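Local coordinates for yersinopine synthase (Yersinia pestis, PDB 6C4M), which catalyses the NADPH-dependent reductive condensation of pyruvate with an amino-acid-derived intermediate, the last step in making the metallophore yersinopine, at residues Leu165-Ala170 with Gln211-Ala216; Phe253-Tyr258 with Arg323-Asp328; Asp299-Ala304 with Glu352-Leu357. All blocks are in the same frame, centred on the assembly; numbering follows the deposited sequence.

Contact 1: residues Leu165-Ala170 with Gln211-Ala216; sequences LSSYYA and QRIYLA. With NAP (NADP nicotinamide-adenine-dinucleotide phosphate), chain B.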
loop_
_atom_site.group_PDB
_atom_site.type_symbol
_atom_site.label_atom_id
_atom_site.label_comp_id
_atom_site.label_asym_id
_atom_site.label_seq_id
_atom_site.Cartn_x
_atom_site.Cartn_y
_atom_site.Cartn_z
ATOM N N LEU A 165 33.356 -3.704 -1.047
ATOM C CA LEU A 165 32.223 -3.687 -1.960
ATOM C C LEU A 165 30.967 -3.325 -1.183
ATOM O O LEU A 165 30.749 -3.839 -0.085
ATOM C CB LEU A 165 32.043 -5.047 -2.634
ATOM C CG LEU A 165 33.249 -5.507 -3.477
ATOM C CD1 LEU A 165 33.258 -7.001 -3.587
ATOM C CD2 LEU A 165 33.188 -4.873 -4.835
ATOM N N SER A 166 30.137 -2.462 -1.785
ATOM C CA SER A 166 28.944 -1.957 -1.111
ATOM C C SER A 166 27.980 -3.074 -0.748
ATOM O O SER A 166 27.301 -2.994 0.281
ATOM C CB SER A 166 28.243 -0.922 -1.986
ATOM O OG SER A 166 28.002 -1.404 -3.306
ATOM N N SER A 167 27.909 -4.122 -1.559
ATOM C CA SER A 167 27.080 -5.265 -1.228
ATOM C C SER A 167 27.518 -6.438 -2.080
ATOM O O SER A 167 28.253 -6.278 -3.057
ATOM C CB SER A 167 25.596 -4.973 -1.449
ATOM O OG SER A 167 25.270 -4.913 -2.827
ATOM N N TYR A 168 27.054 -7.628 -1.702
ATOM C CA TYR A 168 27.217 -8.768 -2.586
ATOM C C TYR A 168 26.489 -8.463 -3.890
ATOM O O TYR A 168 25.475 -7.744 -3.903
ATOM C CB TYR A 168 26.693 -10.047 -1.934
ATOM C CG TYR A 168 26.708 -11.231 -2.863
ATOM C CD1 TYR A 168 27.893 -11.649 -3.468
ATOM C CD2 TYR A 168 25.533 -11.936 -3.142
ATOM C CE1 TYR A 168 27.902 -12.719 -4.341
ATOM C CE2 TYR A 168 25.533 -13.016 -4.013
ATOM C CZ TYR A 168 26.714 -13.406 -4.602
ATOM O OH TYR A 168 26.711 -14.486 -5.467
ATOM N N TYR A 169 27.040 -8.958 -5.001
ATOM C CA TYR A 169 26.638 -8.483 -6.323
ATOM C C TYR A 169 25.527 -9.313 -6.963
ATOM O O TYR A 169 25.212 -9.110 -8.150
ATOM C CB TYR A 169 27.862 -8.427 -7.248
ATOM C CG TYR A 169 28.605 -9.723 -7.451
ATOM C CD1 TYR A 169 28.230 -10.624 -8.445
ATOM C CD2 TYR A 169 29.737 -10.028 -6.680
ATOM C CE1 TYR A 169 28.952 -11.824 -8.643
ATOM C CE2 TYR A 169 30.447 -11.194 -6.866
ATOM C CZ TYR A 169 30.067 -12.096 -7.834
ATOM O OH TYR A 169 30.837 -13.246 -8.002
ATOM N N ALA A 170 24.887 -10.199 -6.208
ATOM C CA ALA A 170 23.874 -11.069 -6.771
ATOM C C ALA A 170 22.884 -11.504 -5.698
ATOM O O ALA A 170 22.959 -11.099 -4.531
ATOM C CB ALA A 170 24.514 -12.296 -7.399
ATOM N N GLN A 211 22.623 -4.287 -10.528
ATOM C CA GLN A 211 22.984 -3.432 -11.664
ATOM C C GLN A 211 24.284 -2.669 -11.423
ATOM O O GLN A 211 25.049 -2.438 -12.371
ATOM C CB GLN A 211 21.854 -2.456 -12.012
ATOM C CG GLN A 211 21.301 -1.635 -10.863
ATOM C CD GLN A 211 20.043 -0.836 -11.258
ATOM O OE1 GLN A 211 19.013 -0.891 -10.578
ATOM N NE2 GLN A 211 20.136 -0.086 -12.347
ATOM N N ARG A 212 24.559 -2.253 -10.185
ATOM C CA ARG A 212 25.861 -1.674 -9.901
ATOM C C ARG A 212 26.287 -1.959 -8.466
ATOM O O ARG A 212 25.470 -2.241 -7.581
ATOM C CB ARG A 212 25.892 -0.164 -10.191
ATOM C CG ARG A 212 25.015 0.743 -9.362
ATOM C CD ARG A 212 25.027 2.155 -10.020
ATOM N NE ARG A 212 24.016 2.271 -11.072
ATOM C CZ ARG A 212 24.223 2.283 -12.384
ATOM N NH1 ARG A 212 25.448 2.225 -12.905
ATOM N NH2 ARG A 212 23.173 2.375 -13.195
ATOM N N ILE A 213 27.603 -1.905 -8.278
ATOM C CA ILE A 213 28.264 -2.047 -6.995
ATOM C C ILE A 213 29.207 -0.869 -6.851
ATOM O O ILE A 213 29.864 -0.463 -7.817
ATOM C CB ILE A 213 29.044 -3.373 -6.905
ATOM C CG1 ILE A 213 28.111 -4.584 -7.027
ATOM C CG2 ILE A 213 29.821 -3.435 -5.638
ATOM C CD1 ILE A 213 27.051 -4.683 -5.934
ATOM N N TYR A 214 29.278 -0.324 -5.653
ATOM C CA TYR A 214 30.215 0.738 -5.334
ATOM C C TYR A 214 31.409 0.106 -4.637
ATOM O O TYR A 214 31.235 -0.759 -3.781
ATOM C CB TYR A 214 29.569 1.786 -4.426
ATOM C CG TYR A 214 28.439 2.534 -5.071
ATOM C CD1 TYR A 214 27.148 2.032 -5.045
ATOM C CD2 TYR A 214 28.659 3.745 -5.720
ATOM C CE1 TYR A 214 26.105 2.712 -5.650
ATOM C CE2 TYR A 214 27.613 4.432 -6.330
ATOM C CZ TYR A 214 26.341 3.913 -6.266
ATOM O OH TYR A 214 25.313 4.571 -6.874
ATOM N N LEU A 215 32.623 0.501 -5.014
ATOM C CA LEU A 215 33.758 -0.032 -4.286
ATOM C C LEU A 215 34.859 1.010 -4.176
ATOM O O LEU A 215 34.828 2.057 -4.829
ATOM C CB LEU A 215 34.242 -1.332 -4.921
ATOM C CG LEU A 215 34.713 -1.342 -6.376
ATOM C CD1 LEU A 215 35.938 -0.581 -6.519
ATOM C CD2 LEU A 215 34.969 -2.775 -6.827
ATOM N N ALA A 216 35.846 0.696 -3.333
ATOM C CA ALA A 216 36.992 1.566 -3.096
ATOM C C ALA A 216 38.050 0.765 -2.350
ATOM O O ALA A 216 37.744 -0.237 -1.703
ATOM C CB ALA A 216 36.594 2.805 -2.276
HETATM P PA NAP B . 25.894 -16.419 4.781
HETATM O O1A NAP B . 25.994 -14.949 4.908
HETATM O O2A NAP B . 24.556 -16.963 5.347
HETATM O O5B NAP B . 27.172 -17.075 5.579
HETATM C C5B NAP B . 28.435 -16.957 4.888
HETATM C C4B NAP B . 29.500 -17.668 5.744
HETATM O O4B NAP B . 29.506 -16.952 7.127
HETATM C C3B NAP B . 29.202 -18.899 5.960
HETATM O O3B NAP B . 30.407 -19.727 5.998
HETATM C C2B NAP B . 28.521 -18.930 7.458
HETATM O O2B NAP B . 28.716 -20.251 8.073
HETATM C C1B NAP B . 29.144 -18.040 8.144
HETATM N N9A NAP B . 28.155 -17.403 9.014
HETATM C C8A NAP B . 26.919 -16.904 8.851
HETATM N N7A NAP B . 26.546 -16.484 10.069
HETATM C C5A NAP B . 27.564 -16.736 10.950
HETATM C C6A NAP B . 27.615 -16.460 12.293
HETATM N N6A NAP B . 26.701 -15.863 13.267
HETATM N N1A NAP B . 28.719 -16.787 12.990
HETATM C C2A NAP B . 29.787 -17.380 12.358
HETATM N N3A NAP B . 29.729 -17.651 11.022
HETATM C C4A NAP B . 28.593 -17.314 10.314
HETATM O O3 NAP B . 25.983 -16.791 3.169
HETATM P PN NAP B . 25.971 -15.836 1.864
HETATM O O1N NAP B . 26.861 -16.508 0.914
HETATM O O2N NAP B . 24.496 -15.797 1.397
HETATM O O5D NAP B . 26.429 -14.252 2.125
HETATM C C5D NAP B . 27.791 -13.817 1.872
HETATM C C4D NAP B . 27.834 -12.310 2.194
HETATM O O4D NAP B . 26.857 -11.521 1.206
HETATM C C3D NAP B . 27.416 -12.001 3.404
HETATM O O3D NAP B . 28.130 -10.722 3.771
HETATM C C2D NAP B . 25.930 -11.642 3.288
HETATM O O2D NAP B . 25.642 -10.700 4.210
HETATM C C1D NAP B . 25.886 -10.985 1.894
HETATM N N1N NAP B . 24.619 -11.183 1.148
HETATM C C2N NAP B . 24.407 -12.261 0.363
HETATM C C3N NAP B . 23.189 -12.367 -0.345
HETATM C C7N NAP B . 22.902 -13.585 -1.249
HETATM O O7N NAP B . 22.184 -13.510 -2.165
HETATM N N7N NAP B . 23.558 -14.821 -0.914
HETATM C C4N NAP B . 22.231 -11.398 -0.232
HETATM C C5N NAP B . 22.447 -10.332 0.554
HETATM C C6N NAP B . 23.656 -10.212 1.249
HETATM P P2B NAP B . 27.618 -21.505 7.747
HETATM O O1X NAP B . 26.422 -21.291 8.651
HETATM O O2X NAP B . 27.183 -21.453 6.321
HETATM O O3X NAP B . 28.269 -22.821 8.105
#

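Contact 2: residues Phe253-Tyr258 with Arg323-Asp328; sequences FSITNY and RFLNDD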
loop_
_atom_site.group_PDB
_atom_site.type_symbol
_atom_site.label_atom_id
_atom_site.label_comp_id
_atom_site.label_asym_id
_atom_site.label_seq_id
_atom_site.Cartn_x
_atom_site.Cartn_y
_atom_site.Cartn_z
ATOM N N PHE A 253 26.833 2.957 0.657
ATOM C CA PHE A 253 25.838 2.362 -0.223
ATOM C C PHE A 253 25.450 0.931 0.167
ATOM O O PHE A 253 25.095 0.126 -0.714
ATOM C CB PHE A 253 26.353 2.410 -1.668
ATOM C CG PHE A 253 26.452 3.798 -2.213
ATOM C CD1 PHE A 253 25.312 4.472 -2.579
ATOM C CD2 PHE A 253 27.669 4.430 -2.348
ATOM C CE1 PHE A 253 25.378 5.760 -3.087
ATOM C CE2 PHE A 253 27.750 5.723 -2.843
ATOM C CZ PHE A 253 26.602 6.388 -3.217
ATOM N N SER A 254 25.475 0.585 1.462
ATOM C CA SER A 254 24.983 -0.717 1.936
ATOM C C SER A 254 23.486 -0.599 2.277
ATOM O O SER A 254 23.121 -0.118 3.352
ATOM C CB SER A 254 25.768 -1.192 3.158
ATOM O OG SER A 254 27.166 -1.203 2.880
ATOM N N ILE A 255 22.617 -1.124 1.411
ATOM C CA ILE A 255 21.180 -0.923 1.578
ATOM C C ILE A 255 20.696 -1.430 2.942
ATOM O O ILE A 255 19.853 -0.787 3.583
ATOM C CB ILE A 255 20.417 -1.603 0.428
ATOM C CG1 ILE A 255 18.904 -1.310 0.540
ATOM C CG2 ILE A 255 20.710 -3.098 0.410
ATOM C CD1 ILE A 255 18.095 -1.856 -0.589
ATOM N N THR A 256 21.205 -2.588 3.406
ATOM C CA THR A 256 20.626 -3.219 4.586
ATOM C C THR A 256 20.854 -2.397 5.836
ATOM O O THR A 256 20.065 -2.499 6.772
ATOM C CB THR A 256 21.163 -4.629 4.817
ATOM O OG1 THR A 256 22.578 -4.564 5.040
ATOM C CG2 THR A 256 20.838 -5.527 3.619
ATOM N N ASN A 257 21.892 -1.571 5.881
ATOM C CA ASN A 257 22.059 -0.716 7.053
ATOM C C ASN A 257 20.937 0.295 7.181
ATOM O O ASN A 257 20.628 0.724 8.298
ATOM C CB ASN A 257 23.388 0.023 7.004
ATOM C CG ASN A 257 24.598 -0.915 7.156
ATOM O OD1 ASN A 257 24.803 -1.805 6.333
ATOM N ND2 ASN A 257 25.385 -0.722 8.222
ATOM N N TYR A 258 20.345 0.712 6.057
ATOM C CA TYR A 258 19.258 1.689 6.055
ATOM C C TYR A 258 17.901 1.038 6.289
ATOM O O TYR A 258 17.070 1.594 7.011
ATOM C CB TYR A 258 19.227 2.445 4.717
ATOM C CG TYR A 258 20.443 3.301 4.485
ATOM C CD1 TYR A 258 20.506 4.591 4.982
ATOM C CD2 TYR A 258 21.541 2.806 3.791
ATOM C CE1 TYR A 258 21.637 5.383 4.762
ATOM C CE2 TYR A 258 22.674 3.583 3.574
ATOM C CZ TYR A 258 22.722 4.867 4.083
ATOM O OH TYR A 258 23.838 5.676 3.888
ATOM N N ARG A 323 16.832 7.957 -4.136
ATOM C CA ARG A 323 17.488 7.685 -5.423
ATOM C C ARG A 323 18.235 6.355 -5.395
ATOM O O ARG A 323 18.156 5.573 -6.352
ATOM C CB ARG A 323 18.458 8.817 -5.802
ATOM C CG ARG A 323 19.122 8.675 -7.228
ATOM C CD ARG A 323 20.546 9.274 -7.299
ATOM N NE ARG A 323 21.357 8.585 -6.315
ATOM C CZ ARG A 323 21.792 7.337 -6.439
ATOM N NH1 ARG A 323 21.570 6.640 -7.556
ATOM N NH2 ARG A 323 22.474 6.800 -5.438
ATOM N N PHE A 324 18.973 6.093 -4.312
ATOM C CA PHE A 324 19.697 4.826 -4.173
ATOM C C PHE A 324 18.734 3.645 -4.210
ATOM O O PHE A 324 18.946 2.680 -4.950
ATOM C CB PHE A 324 20.498 4.840 -2.865
ATOM C CG PHE A 324 21.181 3.532 -2.531
ATOM C CD1 PHE A 324 22.250 3.066 -3.302
ATOM C CD2 PHE A 324 20.795 2.796 -1.414
ATOM C CE1 PHE A 324 22.896 1.869 -2.984
ATOM C CE2 PHE A 324 21.443 1.604 -1.087
ATOM C CZ PHE A 324 22.501 1.149 -1.865
ATOM N N LEU A 325 17.680 3.688 -3.391
ATOM C CA LEU A 325 16.720 2.585 -3.380
ATOM C C LEU A 325 16.107 2.362 -4.752
ATOM O O LEU A 325 15.969 1.221 -5.207
ATOM C CB LEU A 325 15.603 2.855 -2.385
ATOM C CG LEU A 325 15.999 2.983 -0.927
ATOM C CD1 LEU A 325 14.783 3.435 -0.072
ATOM C CD2 LEU A 325 16.545 1.664 -0.401
ATOM N N ASN A 326 15.670 3.437 -5.398
ATOM C CA ASN A 326 14.947 3.270 -6.650
ATOM C C ASN A 326 15.915 2.976 -7.790
ATOM O O ASN A 326 15.741 1.994 -8.519
ATOM C CB ASN A 326 14.131 4.523 -6.962
ATOM C CG ASN A 326 13.132 4.314 -8.084
ATOM O OD1 ASN A 326 12.022 3.833 -7.873
ATOM N ND2 ASN A 326 13.534 4.678 -9.301
ATOM N N ASP A 327 16.947 3.811 -7.939
ATOM C CA ASP A 327 17.757 3.784 -9.158
ATOM C C ASP A 327 18.917 2.796 -9.074
ATOM O O ASP A 327 19.379 2.325 -10.111
ATOM C CB ASP A 327 18.301 5.183 -9.485
ATOM C CG ASP A 327 17.226 6.164 -9.914
ATOM O OD1 ASP A 327 16.012 5.803 -9.954
ATOM O OD2 ASP A 327 17.606 7.325 -10.205
ATOM N N ASP A 328 19.402 2.462 -7.889
ATOM C CA ASP A 328 20.466 1.462 -7.770
ATOM C C ASP A 328 19.987 0.088 -7.314
ATOM O O ASP A 328 20.755 -0.869 -7.424
ATOM C CB ASP A 328 21.541 1.938 -6.802
ATOM C CG ASP A 328 22.211 3.228 -7.251
ATOM O OD1 ASP A 328 22.081 3.598 -8.440
ATOM O OD2 ASP A 328 22.881 3.869 -6.408
#

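Contact 3: residues Asp299-Ala304 with Glu352-Leu357; sequences DLAGLA and EQQYAL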
loop_
_atom_site.group_PDB
_atom_site.type_symbol
_atom_site.label_atom_id
_atom_site.label_comp_id
_atom_site.label_asym_id
_atom_site.label_seq_id
_atom_site.Cartn_x
_atom_site.Cartn_y
_atom_site.Cartn_z
ATOM N N ASP A 299 10.915 5.938 11.224
ATOM C CA ASP A 299 12.227 5.456 11.688
ATOM C C ASP A 299 13.203 5.269 10.523
ATOM O O ASP A 299 14.411 5.464 10.686
ATOM C CB ASP A 299 12.118 4.128 12.448
ATOM C CG ASP A 299 11.513 4.266 13.845
ATOM O OD1 ASP A 299 11.475 5.386 14.398
ATOM O OD2 ASP A 299 11.140 3.221 14.415
ATOM N N LEU A 300 12.705 4.851 9.356
ATOM C CA LEU A 300 13.566 4.703 8.200
ATOM C C LEU A 300 14.156 6.049 7.806
ATOM O O LEU A 300 15.367 6.183 7.590
ATOM C CB LEU A 300 12.777 4.077 7.052
ATOM C CG LEU A 300 13.465 3.910 5.688
ATOM C CD1 LEU A 300 14.694 3.123 5.831
ATOM C CD2 LEU A 300 12.528 3.223 4.712
ATOM N N ALA A 301 13.309 7.068 7.725
ATOM C CA ALA A 301 13.795 8.397 7.389
ATOM C C ALA A 301 14.716 8.947 8.475
ATOM O O ALA A 301 15.725 9.580 8.167
ATOM C CB ALA A 301 12.605 9.323 7.167
ATOM N N GLY A 302 14.355 8.765 9.751
ATOM C CA GLY A 302 15.180 9.292 10.834
ATOM C C GLY A 302 16.544 8.628 10.927
ATOM O O GLY A 302 17.554 9.281 11.236
ATOM N N LEU A 303 16.601 7.313 10.701
ATOM C CA LEU A 303 17.900 6.633 10.710
ATOM C C LEU A 303 18.805 7.109 9.568
ATOM O O LEU A 303 20.024 7.282 9.753
ATOM C CB LEU A 303 17.678 5.114 10.650
ATOM C CG LEU A 303 18.924 4.217 10.645
ATOM C CD1 LEU A 303 19.718 4.417 11.908
ATOM C CD2 LEU A 303 18.548 2.758 10.464
ATOM N N ALA A 304 18.239 7.335 8.381
ATOM C CA ALA A 304 19.011 7.955 7.306
ATOM C C ALA A 304 19.549 9.323 7.728
ATOM O O ALA A 304 20.699 9.660 7.428
ATOM C CB ALA A 304 18.140 8.074 6.043
ATOM N N GLU A 352 7.301 14.840 3.963
ATOM C CA GLU A 352 7.229 14.482 2.548
ATOM C C GLU A 352 8.195 13.358 2.210
ATOM O O GLU A 352 7.879 12.483 1.391
ATOM C CB GLU A 352 7.525 15.689 1.665
ATOM C CG GLU A 352 7.141 15.420 0.207
ATOM C CD GLU A 352 7.056 16.678 -0.639
ATOM O OE1 GLU A 352 7.441 17.772 -0.164
ATOM O OE2 GLU A 352 6.606 16.552 -1.789
ATOM N N GLN A 353 9.390 13.381 2.810
ATOM C CA GLN A 353 10.275 12.232 2.732
ATOM C C GLN A 353 9.556 10.964 3.153
ATOM O O GLN A 353 9.636 9.925 2.477
ATOM C CB GLN A 353 11.510 12.451 3.629
ATOM C CG GLN A 353 12.555 13.415 3.078
ATOM C CD GLN A 353 13.862 13.322 3.884
ATOM O OE1 GLN A 353 13.913 12.691 4.946
ATOM N NE2 GLN A 353 14.910 13.927 3.373
ATOM N N GLN A 354 8.831 11.036 4.273
ATOM C CA GLN A 354 8.168 9.855 4.777
ATOM C C GLN A 354 7.081 9.390 3.826
ATOM O O GLN A 354 6.993 8.197 3.505
ATOM C CB GLN A 354 7.613 10.149 6.173
ATOM C CG GLN A 354 8.741 10.187 7.253
ATOM C CD GLN A 354 8.230 10.716 8.583
ATOM O OE1 GLN A 354 7.109 10.442 8.966
ATOM N NE2 GLN A 354 9.031 11.521 9.252
ATOM N N TYR A 355 6.224 10.313 3.381
ATOM C CA TYR A 355 5.182 9.954 2.421
ATOM C C TYR A 355 5.809 9.251 1.222
ATOM O O TYR A 355 5.380 8.155 0.835
ATOM C CB TYR A 355 4.398 11.217 2.010
ATOM C CG TYR A 355 3.186 11.038 1.085
ATOM C CD1 TYR A 355 2.599 9.801 0.881
ATOM C CD2 TYR A 355 2.639 12.131 0.431
ATOM C CE1 TYR A 355 1.523 9.659 0.053
ATOM C CE2 TYR A 355 1.555 11.998 -0.421
ATOM C CZ TYR A 355 0.998 10.760 -0.603
ATOM O OH TYR A 355 -0.108 10.615 -1.408
ATOM N N ALA A 356 6.897 9.826 0.684
ATOM C CA ALA A 356 7.544 9.224 -0.480
ATOM C C ALA A 356 8.016 7.809 -0.182
ATOM O O ALA A 356 7.820 6.904 -1.004
ATOM C CB ALA A 356 8.703 10.091 -0.959
ATOM N N LEU A 357 8.595 7.583 1.012
ATOM C CA LEU A 357 9.069 6.251 1.354
ATOM C C LEU A 357 7.931 5.273 1.576
ATOM O O LEU A 357 8.049 4.098 1.183
ATOM C CB LEU A 357 9.974 6.320 2.584
ATOM C CG LEU A 357 11.359 6.927 2.340
ATOM C CD1 LEU A 357 12.021 7.305 3.688
ATOM C CD2 LEU A 357 12.229 5.925 1.555
HETATM O O HOH W 1 15.970 10.697 5.406
#

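Contact 1: residues Leu165-Ala170 with Gln211-Ala216
Ser166 takes hold of Tyr214 twice, once through its backbone and once through its hydroxyl. Its N donates to Tyr214 O over 2.8 Å, with an N-H...O angle of 144°. In return the Tyr214 N-H points to Ser166 OG at 2.9 Å, a straighter bond (162°). That second bond depends on the serine torsion: chi1 of 52° tucks OG between the backbone N and the carbonyl carbon, close against the strand. The same oxygen lies at the edge of the Tyr214 ring, in its plane.

Just before it, Leu165 and Leu215 form an antiparallel, non-hydrogen-bonded pair. Their side chains run side by side in the same direction, and CD2 of Leu165 meets CD2 of Leu215 at 3.4 Å, tighter than a normal carbon contact. Ile213 packs against the chain as it leaves the strand. Its CG2 touches Leu165 CD2 (3.7 Å) and also the Ser166 hydroxyl, while its CD1 comes to 3.5 Å from Ser167 O. Between these, Ile213 CG1 lies 3.9 Å from Tyr169 CB.

Further out, Leu234 of helix 225-235 packs on both Ile213 and Tyr169, and Tyr169 OH is hydrogen-bonded to Asp40 on helix 32-44. Tyr168 turns away from the strand toward the cofactor: its CB is 3.5 Å from O4D of NADP, its CD2 is 3.6 Å from the carboxamide carbon C7N, and its hydroxyl bonds Thr172, itself an NADP-binding residue. Here the antiparallel strand 203-217 joins the parallel strands 161-165 and 134-137 within the sheet of what is probably a Rossmann-type nucleotide-binding domain, with the loop after 161-165 lining the nicotinamide end of the pocket.

Contact 2: residues Phe253-Tyr258 with Arg323-Asp328
Phe253 and Phe324 meet where the lead-in to helix 255-264 passes helix 321-329, their CA atoms 7.7 Å apart and the latter helix widened into a pi-type turn over 324-328. Phe324 carries most of the contact. With CG anti to the backbone N (chi1 174°), its ring reaches across to the other segment, where CD1 lies 3.4 Å from Phe253 CD1. The two rings meet obliquely, their planes at 49°. At the far end of the ring, Phe324 CZ comes within 3.0 Å of Phe253 O, and the neighbouring CE2 packs against Ile255 CB at 3.7 Å. Ile255 is fully extended and crosses Leu325 at about a right angle, CD1 to CD2 3.9 Å. Arg323 NH2 lies near Phe253 CE1, held there by a salt bridge to Asp328 OD2 (3.1 Å) that runs in the guanidinium plane; weaker bonds from NH1 reach both carboxylate oxygens. Asp328 OD2 also receives Tyr214 OH, and the Phe253 ring stacks on Tyr214. The contact thus fastens helix 321-329 to the start of the helix bearing His260, the inferred proton donor/acceptor of the active site.

Contact 3: residues Asp299-Ala304 with Glu352-Leu357
Leu357 reaches out from helix 350-364 and lays its two methyls on Leu300 and Ala301 of helix 294-313. From CB the chain continues to CG, set anti to the carbonyl carbon (chi1 -73°), and this stem carries the branch point toward the opposing helix, where the methyls part. CD1 takes the alanine side, 4.1 Å from Ala301 CB, and also comes to 4.2 Å from Leu300 CG. CD2 goes to the tip of the other leucine, meeting Leu300 CD2 at 4.2 Å; it also touches Leu325 of helix 321-329. The two leucines slant across one another, with normal, unstrained spacing.

Ala301 lies at the middle of the crossing. Ala301 CA is 6.4 Å from Gln354 CA, and the small Ala301 CB is met by Gln354 CG at 4.0 Å as well as by the leucine methyl. No direct hydrogen bond joins the segments, but a water does: it donates both its protons, one to Ala301 O (3.0 Å) and the other to Gln353 OE1 (2.9 Å). The amide of Gln353 is used at both ends, since its NE2 donates to Phe345 O, which should fix its rotation.

The axes pass 9.6 Å apart at 122°, a steep and partly antiparallel crossing. Beyond it, helix 350-364 lies against the second subunit, where Tyr355 meets Tyr355 of that subunit and Gln354 also packs on Tyr355 of the second subunit. This is helix-to-helix packing in the mainly helical part of the fold, joining helix 294-313, which also leans on helices 255-264 and 425-445, to a helix of the homodimer interface.

Overall arrangement
The three contacts lead from cofactor to dimer interface. Contact 1 lies in the mixed nucleotide-binding sheet; contacts 2 and 3 are formed by helices, contact 2 with a lead-in loop. Centres of contacts 1 and 2 are about 11 Å apart, those of 2 and 3 about 13 Å, and those of 1 and 3, which do not touch, about 24 Å. Ser166 O meets Ser254 OG across the first junction; Asn257 and Tyr258 pack on Leu300 and Leu303 across the second. Contact 1 closes before contact 2 opens, whereas segments of contacts 2 and 3 alternate along the chain, on helices 255-264, 294-313, 321-329 and 350-364 in turn. Touching neighbours thus connect NADP with the second subunit.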